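Long-range contact in alpha-glucosidase ([Eubacterium] rectale, PDB 6PNR), which probably hydrolyses alpha-linked sulfoquinovosides, glycosides of the sulfolipid sugar sulfoquinovose, as a glycoside hydrolase of family 31: residues Asp462-His466 with Val604-Asp608. Sequence-based numbering, arbitrary orientation.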
loop_
_atom_site.group_PDB
_atom_site.type_symbol
_atom_site.label_atom_id
_atom_site.label_comp_id
_atom_site.label_asym_id
_atom_site.label_seq_id
_atom_site.Cartn_x
_atom_site.Cartn_y
_atom_site.Cartn_z
ATOM N N ASP A 462 -5.338 13.367 19.888
ATOM C CA ASP A 462 -3.932 13.273 20.259
ATOM C C ASP A 462 -3.134 14.409 19.624
ATOM O O ASP A 462 -3.681 15.300 18.960
ATOM C CB ASP A 462 -3.351 11.894 19.883
ATOM C CG ASP A 462 -3.463 11.580 18.402
ATOM O OD1 ASP A 462 -3.250 12.501 17.575
ATOM O OD2 ASP A 462 -3.724 10.391 18.060
ATOM N N PHE A 463 -1.821 14.377 19.875
ATOM C CA PHE A 463 -0.855 15.363 19.396
ATOM C C PHE A 463 -0.092 14.860 18.178
ATOM O O PHE A 463 1.035 15.309 17.935
ATOM C CB PHE A 463 0.174 15.706 20.485
ATOM C CG PHE A 463 -0.337 16.567 21.627
ATOM C CD1 PHE A 463 -0.559 17.920 21.456
ATOM C CD2 PHE A 463 -0.504 16.027 22.894
ATOM C CE1 PHE A 463 -1.002 18.704 22.512
ATOM C CE2 PHE A 463 -0.929 16.809 23.956
ATOM C CZ PHE A 463 -1.176 18.141 23.771
ATOM N N THR A 464 -0.639 13.897 17.444
ATOM C CA THR A 464 0.120 13.367 16.328
ATOM C C THR A 464 0.126 14.370 15.180
ATOM O O THR A 464 -0.712 15.282 15.104
ATOM C CB THR A 464 -0.442 12.029 15.840
ATOM O OG1 THR A 464 -1.779 12.214 15.344
ATOM C CG2 THR A 464 -0.428 10.993 16.957
ATOM N N ILE A 465 1.101 14.200 14.284
ATOM C CA ILE A 465 1.273 15.149 13.186
ATOM C C ILE A 465 0.159 14.982 12.156
ATOM O O ILE A 465 -0.447 15.959 11.701
ATOM C CB ILE A 465 2.656 14.976 12.531
ATOM C CG1 ILE A 465 3.764 15.539 13.426
ATOM C CG2 ILE A 465 2.679 15.651 11.167
ATOM C CD1 ILE A 465 3.574 16.998 13.779
ATOM N N HIS A 466 -0.116 13.744 11.764
ATOM C CA HIS A 466 -1.007 13.494 10.647
ATOM C C HIS A 466 -2.470 13.363 11.043
ATOM O O HIS A 466 -3.328 13.395 10.156
ATOM C CB HIS A 466 -0.556 12.241 9.887
ATOM C CG HIS A 466 0.758 12.414 9.192
ATOM N ND1 HIS A 466 0.914 13.234 8.096
ATOM C CD2 HIS A 466 1.980 11.888 9.447
ATOM C CE1 HIS A 466 2.174 13.199 7.698
ATOM N NE2 HIS A 466 2.843 12.397 8.506
ATOM N N VAL A 604 1.613 25.380 20.104
ATOM C CA VAL A 604 2.249 24.179 20.634
ATOM C C VAL A 604 1.400 22.981 20.240
ATOM O O VAL A 604 0.232 22.883 20.626
ATOM C CB VAL A 604 2.413 24.266 22.158
ATOM C CG1 VAL A 604 2.938 22.925 22.722
ATOM C CG2 VAL A 604 3.345 25.431 22.525
ATOM N N TYR A 605 1.975 22.074 19.454
ATOM C CA TYR A 605 1.242 20.900 19.018
ATOM C C TYR A 605 1.859 19.607 19.547
ATOM O O TYR A 605 1.564 18.533 19.020
ATOM C CB TYR A 605 1.128 20.872 17.490
ATOM C CG TYR A 605 2.439 20.833 16.710
ATOM C CD1 TYR A 605 3.190 19.659 16.621
ATOM C CD2 TYR A 605 2.902 21.963 16.029
ATOM C CE1 TYR A 605 4.383 19.611 15.894
ATOM C CE2 TYR A 605 4.093 21.926 15.293
ATOM C CZ TYR A 605 4.826 20.750 15.236
ATOM O OH TYR A 605 5.991 20.712 14.506
ATOM N N GLU A 606 2.702 19.686 20.580
ATOM C CA GLU A 606 3.300 18.504 21.197
ATOM C C GLU A 606 3.045 18.538 22.698
ATOM O O GLU A 606 2.850 19.602 23.291
ATOM C CB GLU A 606 4.811 18.421 20.930
ATOM C CG GLU A 606 5.183 18.270 19.466
ATOM C CD GLU A 606 6.667 18.511 19.209
ATOM O OE1 GLU A 606 7.320 19.166 20.043
ATOM O OE2 GLU A 606 7.178 18.043 18.174
ATOM N N GLN A 607 3.071 17.360 23.314
ATOM C CA GLN A 607 2.846 17.256 24.749
ATOM C C GLN A 607 4.123 17.563 25.534
ATOM O O GLN A 607 5.237 17.541 25.001
ATOM C CB GLN A 607 2.343 15.857 25.117
ATOM C CG GLN A 607 3.377 14.762 24.970
ATOM C CD GLN A 607 2.862 13.423 25.454
ATOM O OE1 GLN A 607 1.959 12.842 24.859
ATOM N NE2 GLN A 607 3.430 12.931 26.542
ATOM N N ASP A 608 3.940 17.867 26.819
ATOM C CA ASP A 608 5.052 18.035 27.761
ATOM C C ASP A 608 5.985 19.178 27.357
ATOM O O ASP A 608 7.201 19.097 27.529
ATOM C CB ASP A 608 5.851 16.737 27.925
ATOM C CG ASP A 608 5.031 15.611 28.540
ATOM O OD1 ASP A 608 4.061 15.903 29.275
ATOM O OD2 ASP A 608 5.359 14.431 28.279
HETATM O O HOH W 1 -0.316 17.645 17.029
#
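Phe463 lays one face of its ring against the backbone running from Glu606 to Gln607, with the amide nitrogen Gln607 N 3.8 Å above the ring plane and over its centre. Phe463 CE2 meets Gln607 CB at 3.6 Å, and Phe463 CD1 comes obliquely within 3.3 Å of Tyr605 O. The ring gets there with CG anti to its own carbonyl carbon (chi1 -73°). Further along, the tip of Ile465 completes the apolar contact, its CD1 packing 3.5 Å from Tyr605 CE1. No direct hydrogen bond joins 462-466 to 604-608; instead a water donates to both Thr464 O (3.1 Å) and Tyr605 O (2.9 Å). This is surface packing between a loop of the family 31 TIM-barrel domain and one of the C-terminal beta domain. With an alanine at Phe463, the Glu606-Gln607 peptide would probably lose its aromatic cover and a gap would open between the loops. In the backbone around Phe463, Asp462 OD1 closes an Asx turn by accepting from Thr464 N at 3.0 Å, and it also takes Thr464 OG1 from the same face of the carboxylate. Helix 504-514 flanks the contact, Leu506 and Arg509 touching Phe463 and Glu505 binding Asp608 N.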